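Local coordinates for kinetochore protein Mis16 (Schizosaccharomyces japonicus, PDB 4XYH), which binds histone H4 and, independently, the CENP-A-specific chaperone Scm3, and probably acts in the Mis18 complex that serves centromeric chromatin, at residues Q261-R266 with S271-C276; N87-A92 with D145-L150; T252-D257 with L297-A302. One frame throughout, in Å; residues are numbered along the deposited sequence.

Contact 1 (Q261-R266 with S271-C276); sequences QIHDTR and SSASQC
The amide of Gln261 is approached by two side chains of 271-276: Cys276 SG lies 3.6 Å from Gln261 CD, and Ala273 CB comes to 3.4 Å from Gln261 OE1. CG stands beside the backbone N (chi1 -52°) and the chain runs on extended, which carries the amide alongside Cys276; its NE2 is held by Arg233 O and Thr259 OG1. The same Ala273 methyl meets the His263 imidazole obliquely, 4.2 Å from ND1, and bonds from ND1 to Arg233 and from NE2 to Ser253 fix the turn of that ring. At the edge of the Arg266 guanidinium, and in its plane, Asp264 OD2 lies 2.7 Å from Arg266 NH2 in a nearly straight bond (177°), while Asp264 OD1 takes the NE N-H on its syn lone pair, somewhat out of that plane. Strands 259-264 and 275-278 form the outer antiparallel hairpin of a WD-repeat propeller blade. Gln261 and Cys276 are a non-hydrogen-bonded pair; Ile262 and Gln275 are hydrogen-bonded, Ile262 N to Gln275 O at 2.8 Å and Gln275 N to Ile262 O at a longer 3.3 Å. Their side chains lie side by side, with Ile262 CB 3.8 Å from Gln275 CB. Ser274 and Gln275 both face Ile262, a classic beta bulge. Beyond it a water takes over from direct pairing, accepting from Asp264 N, donating to Ser272 O at 2.7 Å and bonding Ser274 OG. Asp264 OD1 also accepts from Arg266 N, closing an Asx turn; an alanine here would probably leave the Arg266 guanidinium without its mate and free to swing, and the turn without its clasp.

Contact 2 (N87-A92 with D145-L150); sequences NYLQVA and DIIATL
Leu89 supplies all the apolar contact from 87-92, offering one methyl to each of two side chains on 145-150. Leu89 CD2 packs on Ile147 CG2 at 3.9 Å, and Leu89 CD1 on Thr149 CG2 at 4.0 Å. With chi1 at 178° Leu89 CG extends opposite the main-chain nitrogen, and the fork there spreads the two methyls over neighbouring inward side chains of the facing strand, meeting both at a slant. Backbone pairing plays no part: the nearest alpha carbons, Leu89 CA and Thr149 CA, are 8.6 Å apart, the spacing of stacked sheets and not of paired strands. Strand 87-97 and strand 146-150 belong to consecutive sheets of the beta-propeller, and the contact is the face-to-face packing of one blade on the next, continued by Ala137 and Phe159, which also touch Leu89. Among the three side chains that touch, the polar group is the hydroxyl of Thr149. At chi1 78° CG2 is anti to the carbonyl carbon and turned to Leu89, whereas OG1 bonds His130 NE2; this buried hydroxyl is thereby satisfied, which should help keep the methyl toward Leu89. The His130–Thr149 pairing resembles the histidine-to-hydroxyl link of WD repeats.

Contact 3 (T252-D257 with L297-A302); sequences TSVSDD and LATASA
Val254 and Thr299 cross obliquely, each turned from its own strand toward the other, and they meet by methyls: Val254 CG1 lies 4.1 Å from Thr299 CG2. Each of these methyls is anti to the carbonyl carbon of its own residue (Val254 chi1 -62°, Thr299 chi1 54°). Thr299 OG1 is thus set on another branch from the touching methyl and is bonded by His280 NE2 and Trp309 NE1, two partners that satisfy a buried hydroxyl and should hold the side chain against rotation. Two residues earlier on both strands the approach is looser, with Thr252 OG1 4.5 Å from Leu297 CD1; that hydroxyl bonds Gln261 O, so its polar need is met within its own sheet. The touching parts, 252-254 and 297-299, run almost the same way, 16° apart, yet the alpha carbons of Val254 and Thr299 are 8.0 Å apart, and those of Thr252 and Leu297 9.7 Å. Such spacing marks two stacked sheets, here successive WD blades of the propeller, joined through second strands 250-255 and 296-301. The bonds of Thr299 to His280 and Trp309 fit the hydrogen-bond network characteristic of WD repeats. In the preceding blade Asp257, His234, Ser253 and His263 make a comparable chain, with a histidine in the place of the tryptophan. Phe289 of strand 284-289 touches both Thr252 and Leu297, while Val284 and Val287 of that strand pack on Val254. At the end of strand 250-255 Ser255 OG, also bonded to Val237 O, accepts from Asp257 N at 2.9 Å, an ST turn leading into the loop.

Overall arrangement
Contacts 2 and 3 are buried and join different blades chiefly by methyl packing, on opposite sides of the chain's centre, their centres 25 Å apart. Contact 1 lies farther out, 23 Å from that centre against 14 and 13 Å for them, and is partly buried; it pairs strands within one sheet through backbone bonds and a water, with a salt bridge inside 261-266. Contacts 1 and 3 share a blade, since strands 250-255 and 259-264 are sheet neighbours: Gln261 N is 3.0 Å from Ser253 O, a probable hydrogen bond, and Ile262 CD1 packs on Thr252 OG1. Contact 2 touches neither, its nearest atoms about 15 Å from contact 1 and 11 Å from contact 3.

Contact 1 (Q261-R266 with S271-C276)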
loop_
_atom_site.group_PDB
_atom_site.type_symbol
_atom_site.label_atom_id
_atom_site.label_comp_id
_atom_site.label_asym_id
_atom_site.label_seq_id
_atom_site.Cartn_x
_atom_site.Cartn_y
_atom_site.Cartn_z
ATOM N N GLN A 261 -13.373 -6.541 -9.290
ATOM C CA GLN A 261 -14.798 -6.567 -8.961
ATOM C C GLN A 261 -15.211 -5.343 -8.161
ATOM O O GLN A 261 -14.409 -4.743 -7.447
ATOM C CB GLN A 261 -15.170 -7.858 -8.213
ATOM C CG GLN A 261 -14.712 -9.150 -8.914
ATOM C CD GLN A 261 -15.366 -10.394 -8.348
ATOM O OE1 GLN A 261 -16.456 -10.330 -7.800
ATOM N NE2 GLN A 261 -14.699 -11.535 -8.480
ATOM N N ILE A 262 -16.473 -4.958 -8.322
ATOM C CA ILE A 262 -17.043 -3.846 -7.576
ATOM C C ILE A 262 -18.152 -4.412 -6.731
ATOM O O ILE A 262 -19.013 -5.133 -7.235
ATOM C CB ILE A 262 -17.595 -2.738 -8.496
ATOM C CG1 ILE A 262 -16.491 -2.213 -9.416
ATOM C CG2 ILE A 262 -18.197 -1.620 -7.661
ATOM C CD1 ILE A 262 -15.382 -1.480 -8.670
ATOM N N HIS A 263 -18.121 -4.118 -5.441
ATOM C CA HIS A 263 -19.126 -4.648 -4.550
ATOM C C HIS A 263 -19.923 -3.512 -3.964
ATOM O O HIS A 263 -19.360 -2.452 -3.662
ATOM C CB HIS A 263 -18.484 -5.474 -3.433
ATOM C CG HIS A 263 -17.421 -6.406 -3.917
ATOM N ND1 HIS A 263 -17.697 -7.676 -4.371
ATOM C CD2 HIS A 263 -16.083 -6.242 -4.051
ATOM C CE1 HIS A 263 -16.577 -8.258 -4.755
ATOM N NE2 HIS A 263 -15.583 -7.410 -4.565
ATOM N N ASP A 264 -21.227 -3.747 -3.809
ATOM C CA ASP A 264 -22.128 -2.853 -3.082
ATOM C C ASP A 264 -22.374 -3.420 -1.684
ATOM O O ASP A 264 -23.118 -4.396 -1.529
ATOM C CB ASP A 264 -23.452 -2.693 -3.840
ATOM C CG ASP A 264 -24.399 -1.681 -3.190
ATOM O OD1 ASP A 264 -24.192 -1.315 -2.013
ATOM O OD2 ASP A 264 -25.370 -1.255 -3.858
ATOM N N THR A 265 -21.774 -2.804 -0.667
ATOM C CA THR A 265 -21.799 -3.391 0.678
ATOM C C THR A 265 -23.160 -3.279 1.369
ATOM O O THR A 265 -23.345 -3.805 2.471
ATOM C CB THR A 265 -20.722 -2.766 1.600
ATOM O OG1 THR A 265 -20.922 -1.347 1.711
ATOM C CG2 THR A 265 -19.343 -3.041 1.050
ATOM N N ARG A 266 -24.114 -2.618 0.715
ATOM C CA ARG A 266 -25.476 -2.544 1.233
ATOM C C ARG A 266 -26.265 -3.825 0.934
ATOM O O ARG A 266 -27.288 -4.096 1.551
ATOM C CB ARG A 266 -26.195 -1.326 0.652
ATOM C CG ARG A 266 -25.708 -0.003 1.226
ATOM C CD ARG A 266 -26.130 1.168 0.358
ATOM N NE ARG A 266 -25.931 0.864 -1.054
ATOM C CZ ARG A 266 -25.976 1.762 -2.034
ATOM N NH1 ARG A 266 -26.206 3.036 -1.761
ATOM N NH2 ARG A 266 -25.780 1.381 -3.292
ATOM N N SER A 271 -26.436 -11.769 -2.956
ATOM C CA SER A 271 -26.355 -10.942 -4.152
ATOM C C SER A 271 -25.045 -11.180 -4.880
ATOM O O SER A 271 -24.127 -11.810 -4.356
ATOM C CB SER A 271 -26.490 -9.456 -3.804
ATOM O OG SER A 271 -27.727 -9.181 -3.160
ATOM N N SER A 272 -24.971 -10.673 -6.100
ATOM C CA SER A 272 -23.775 -10.786 -6.903
ATOM C C SER A 272 -22.931 -9.523 -6.781
ATOM O O SER A 272 -23.402 -8.496 -6.281
ATOM C CB SER A 272 -24.147 -11.038 -8.364
ATOM O OG SER A 272 -24.860 -12.257 -8.495
ATOM N N ALA A 273 -21.679 -9.604 -7.223
ATOM C CA ALA A 273 -20.875 -8.405 -7.412
ATOM C C ALA A 273 -21.630 -7.467 -8.347
ATOM O O ALA A 273 -22.211 -7.924 -9.329
ATOM C CB ALA A 273 -19.512 -8.756 -7.986
ATOM N N SER A 274 -21.642 -6.171 -8.038
ATOM C CA SER A 274 -22.214 -5.165 -8.933
ATOM C C SER A 274 -21.521 -5.131 -10.291
ATOM O O SER A 274 -22.154 -4.902 -11.317
ATOM C CB SER A 274 -22.139 -3.777 -8.298
ATOM O OG SER A 274 -22.938 -3.717 -7.128
ATOM N N GLN A 275 -20.212 -5.340 -10.291
ATOM C CA GLN A 275 -19.441 -5.396 -11.528
ATOM C C GLN A 275 -18.339 -6.416 -11.348
ATOM O O GLN A 275 -17.752 -6.510 -10.266
ATOM C CB GLN A 275 -18.831 -4.030 -11.895
ATOM C CG GLN A 275 -19.801 -3.013 -12.473
ATOM C CD GLN A 275 -19.130 -2.087 -13.486
ATOM O OE1 GLN A 275 -18.779 -0.952 -13.171
ATOM N NE2 GLN A 275 -18.955 -2.573 -14.707
ATOM N N CYS A 276 -18.046 -7.172 -12.403
ATOM C CA CYS A 276 -16.973 -8.154 -12.358
ATOM C C CYS A 276 -16.428 -8.396 -13.752
ATOM O O CYS A 276 -17.135 -8.905 -14.622
ATOM C CB CYS A 276 -17.467 -9.472 -11.748
ATOM S SG CYS A 276 -16.244 -10.831 -11.834
HETATM O O HOH W 1 -22.531 -6.111 -5.237
#

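Contact 2 (N87-A92 with D145-L150)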
loop_
_atom_site.group_PDB
_atom_site.type_symbol
_atom_site.label_atom_id
_atom_site.label_comp_id
_atom_site.label_asym_id
_atom_site.label_seq_id
_atom_site.Cartn_x
_atom_site.Cartn_y
_atom_site.Cartn_z
ATOM N N ASN A 87 6.465 -10.008 17.342
ATOM C CA ASN A 87 6.238 -9.019 16.299
ATOM C C ASN A 87 5.738 -7.709 16.899
ATOM O O ASN A 87 5.050 -7.706 17.932
ATOM C CB ASN A 87 5.235 -9.534 15.261
ATOM C CG ASN A 87 5.866 -10.489 14.263
ATOM O OD1 ASN A 87 6.584 -10.071 13.341
ATOM N ND2 ASN A 87 5.599 -11.779 14.434
ATOM N N TYR A 88 6.058 -6.591 16.257
ATOM C CA TYR A 88 5.488 -5.331 16.726
ATOM C C TYR A 88 4.837 -4.519 15.635
ATOM O O TYR A 88 5.342 -4.438 14.504
ATOM C CB TYR A 88 6.545 -4.444 17.385
ATOM C CG TYR A 88 7.326 -5.068 18.517
ATOM C CD1 TYR A 88 6.861 -5.015 19.830
ATOM C CD2 TYR A 88 8.554 -5.665 18.283
ATOM C CE1 TYR A 88 7.594 -5.555 20.869
ATOM C CE2 TYR A 88 9.295 -6.209 19.317
ATOM C CZ TYR A 88 8.813 -6.151 20.607
ATOM O OH TYR A 88 9.552 -6.699 21.633
ATOM N N LEU A 89 3.720 -3.902 15.994
ATOM C CA LEU A 89 3.212 -2.752 15.263
ATOM C C LEU A 89 4.064 -1.565 15.714
ATOM O O LEU A 89 4.324 -1.412 16.910
ATOM C CB LEU A 89 1.721 -2.526 15.549
ATOM C CG LEU A 89 1.068 -1.327 14.878
ATOM C CD1 LEU A 89 1.045 -1.497 13.346
ATOM C CD2 LEU A 89 -0.362 -1.121 15.439
ATOM N N GLN A 90 4.509 -0.736 14.776
ATOM C CA GLN A 90 5.502 0.287 15.097
ATOM C C GLN A 90 5.121 1.657 14.572
ATOM O O GLN A 90 4.565 1.790 13.473
ATOM C CB GLN A 90 6.882 -0.091 14.526
ATOM C CG GLN A 90 7.432 -1.416 15.028
ATOM C CD GLN A 90 8.828 -1.726 14.497
ATOM O OE1 GLN A 90 9.750 -1.958 15.272
ATOM N NE2 GLN A 90 8.976 -1.769 13.174
ATOM N N VAL A 91 5.437 2.674 15.365
ATOM C CA VAL A 91 5.335 4.062 14.932
ATOM C C VAL A 91 6.745 4.628 14.873
ATOM O O VAL A 91 7.502 4.518 15.839
ATOM C CB VAL A 91 4.479 4.934 15.878
ATOM C CG1 VAL A 91 4.411 6.385 15.357
ATOM C CG2 VAL A 91 3.091 4.346 16.041
ATOM N N ALA A 92 7.101 5.213 13.735
ATOM C CA ALA A 92 8.412 5.827 13.573
ATOM C C ALA A 92 8.260 7.328 13.387
ATOM O O ALA A 92 7.265 7.787 12.835
ATOM C CB ALA A 92 9.146 5.220 12.395
ATOM N N ASP A 145 -5.626 7.542 15.460
ATOM C CA ASP A 145 -5.213 6.819 16.665
ATOM C C ASP A 145 -5.727 5.389 16.634
ATOM O O ASP A 145 -5.272 4.534 17.403
ATOM C CB ASP A 145 -5.720 7.500 17.950
ATOM C CG ASP A 145 -4.942 8.767 18.314
ATOM O OD1 ASP A 145 -3.730 8.870 17.994
ATOM O OD2 ASP A 145 -5.567 9.656 18.948
ATOM N N ILE A 146 -6.710 5.141 15.780
ATOM C CA ILE A 146 -7.261 3.801 15.622
ATOM C C ILE A 146 -6.562 3.083 14.446
ATOM O O ILE A 146 -6.646 3.530 13.300
ATOM C CB ILE A 146 -8.806 3.849 15.392
ATOM C CG1 ILE A 146 -9.499 4.598 16.547
ATOM C CG2 ILE A 146 -9.372 2.467 15.186
ATOM C CD1 ILE A 146 -9.322 3.944 17.911
ATOM N N ILE A 147 -5.849 1.992 14.738
ATOM C CA ILE A 147 -5.113 1.245 13.704
ATOM C C ILE A 147 -5.754 -0.130 13.498
ATOM O O ILE A 147 -6.084 -0.825 14.475
ATOM C CB ILE A 147 -3.620 1.024 14.066
ATOM C CG1 ILE A 147 -2.956 2.302 14.594
ATOM C CG2 ILE A 147 -2.840 0.407 12.868
ATOM C CD1 ILE A 147 -2.902 3.421 13.598
ATOM N N ALA A 148 -5.955 -0.515 12.238
ATOM C CA ALA A 148 -6.339 -1.889 11.920
ATOM C C ALA A 148 -5.142 -2.603 11.309
ATOM O O ALA A 148 -4.366 -1.986 10.584
ATOM C CB ALA A 148 -7.525 -1.922 10.971
ATOM N N THR A 149 -4.976 -3.890 11.603
ATOM C CA THR A 149 -3.922 -4.681 10.957
ATOM C C THR A 149 -4.446 -6.036 10.553
ATOM O O THR A 149 -5.502 -6.444 11.012
ATOM C CB THR A 149 -2.678 -4.935 11.865
ATOM O OG1 THR A 149 -2.971 -5.970 12.813
ATOM C CG2 THR A 149 -2.220 -3.682 12.589
ATOM N N LEU A 150 -3.692 -6.734 9.698
ATOM C CA LEU A 150 -3.922 -8.150 9.397
ATOM C C LEU A 150 -2.746 -8.975 9.908
ATOM O O LEU A 150 -1.589 -8.703 9.552
ATOM C CB LEU A 150 -4.075 -8.375 7.900
ATOM C CG LEU A 150 -5.451 -8.217 7.271
ATOM C CD1 LEU A 150 -5.331 -8.302 5.728
ATOM C CD2 LEU A 150 -6.426 -9.264 7.828
#

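Contact 3 (T252-D257 with L297-A302)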
loop_
_atom_site.group_PDB
_atom_site.type_symbol
_atom_site.label_atom_id
_atom_site.label_comp_id
_atom_site.label_asym_id
_atom_site.label_seq_id
_atom_site.Cartn_x
_atom_site.Cartn_y
_atom_site.Cartn_z
ATOM N N THR A 252 -13.995 -2.026 -3.991
ATOM C CA THR A 252 -13.392 -2.756 -5.098
ATOM C C THR A 252 -12.368 -3.792 -4.614
ATOM O O THR A 252 -11.705 -3.590 -3.597
ATOM C CB THR A 252 -12.707 -1.820 -6.103
ATOM O OG1 THR A 252 -12.225 -2.605 -7.197
ATOM C CG2 THR A 252 -11.536 -1.075 -5.468
ATOM N N SER A 253 -12.237 -4.896 -5.343
ATOM C CA SER A 253 -11.254 -5.930 -4.984
ATOM C C SER A 253 -10.609 -6.518 -6.225
ATOM O O SER A 253 -11.199 -6.490 -7.293
ATOM C CB SER A 253 -11.905 -7.051 -4.167
ATOM O OG SER A 253 -12.875 -7.748 -4.949
ATOM N N VAL A 254 -9.390 -7.032 -6.072
ATOM C CA VAL A 254 -8.675 -7.713 -7.128
ATOM C C VAL A 254 -8.042 -8.975 -6.541
ATOM O O VAL A 254 -7.814 -9.061 -5.319
ATOM C CB VAL A 254 -7.587 -6.819 -7.774
ATOM C CG1 VAL A 254 -8.215 -5.596 -8.420
ATOM C CG2 VAL A 254 -6.548 -6.396 -6.752
ATOM N N SER A 255 -7.755 -9.944 -7.411
ATOM C CA SER A 255 -7.442 -11.310 -6.985
ATOM C C SER A 255 -6.458 -12.017 -7.926
ATOM O O SER A 255 -6.316 -11.642 -9.090
ATOM C CB SER A 255 -8.752 -12.121 -6.888
ATOM O OG SER A 255 -8.542 -13.520 -6.784
ATOM N N ASP A 256 -5.803 -13.059 -7.419
ATOM C CA ASP A 256 -5.050 -13.988 -8.257
ATOM C C ASP A 256 -5.932 -14.623 -9.358
ATOM O O ASP A 256 -5.418 -15.128 -10.362
ATOM C CB ASP A 256 -4.416 -15.093 -7.399
ATOM C CG ASP A 256 -2.961 -14.786 -6.995
ATOM O OD1 ASP A 256 -2.544 -13.609 -7.042
ATOM O OD2 ASP A 256 -2.229 -15.731 -6.613
ATOM N N ASP A 257 -7.251 -14.578 -9.193
ATOM C CA ASP A 257 -8.143 -15.187 -10.174
ATOM C C ASP A 257 -8.341 -14.296 -11.402
ATOM O O ASP A 257 -9.201 -14.584 -12.252
ATOM C CB ASP A 257 -9.495 -15.550 -9.530
ATOM C CG ASP A 257 -10.396 -14.339 -9.247
ATOM O OD1 ASP A 257 -10.116 -13.199 -9.702
ATOM O OD2 ASP A 257 -11.423 -14.553 -8.555
ATOM N N LEU A 297 -9.642 4.378 -11.924
ATOM C CA LEU A 297 -8.871 3.485 -11.047
ATOM C C LEU A 297 -7.764 2.749 -11.814
ATOM O O LEU A 297 -7.740 2.750 -13.050
ATOM C CB LEU A 297 -9.782 2.467 -10.345
ATOM C CG LEU A 297 -10.551 1.466 -11.219
ATOM C CD1 LEU A 297 -10.891 0.235 -10.415
ATOM C CD2 LEU A 297 -11.829 2.097 -11.768
ATOM N N ALA A 298 -6.853 2.122 -11.069
ATOM C CA ALA A 298 -5.724 1.422 -11.666
ATOM C C ALA A 298 -5.581 0.032 -11.080
ATOM O O ALA A 298 -5.891 -0.187 -9.902
ATOM C CB ALA A 298 -4.440 2.211 -11.458
ATOM N N THR A 299 -5.103 -0.903 -11.898
ATOM C CA THR A 299 -4.767 -2.240 -11.430
ATOM C C THR A 299 -3.310 -2.559 -11.749
ATOM O O THR A 299 -2.803 -2.209 -12.822
ATOM C CB THR A 299 -5.671 -3.335 -12.067
ATOM O OG1 THR A 299 -5.636 -3.223 -13.499
ATOM C CG2 THR A 299 -7.105 -3.193 -11.590
ATOM N N ALA A 300 -2.644 -3.218 -10.805
ATOM C CA ALA A 300 -1.275 -3.686 -10.989
ATOM C C ALA A 300 -1.308 -5.199 -11.133
ATOM O O ALA A 300 -1.913 -5.889 -10.316
ATOM C CB ALA A 300 -0.397 -3.276 -9.813
ATOM N N SER A 301 -0.656 -5.717 -12.164
ATOM C CA SER A 301 -0.760 -7.131 -12.465
ATOM C C SER A 301 0.581 -7.823 -12.485
ATOM O O SER A 301 1.615 -7.187 -12.701
ATOM C CB SER A 301 -1.442 -7.343 -13.815
ATOM O OG SER A 301 -1.463 -8.723 -14.153
ATOM N N ALA A 302 0.539 -9.144 -12.307
ATOM C CA ALA A 302 1.705 -9.998 -12.490
ATOM C C ALA A 302 2.199 -10.022 -13.949
ATOM O O ALA A 302 3.293 -10.515 -14.228
ATOM C CB ALA A 302 1.390 -11.425 -12.014
#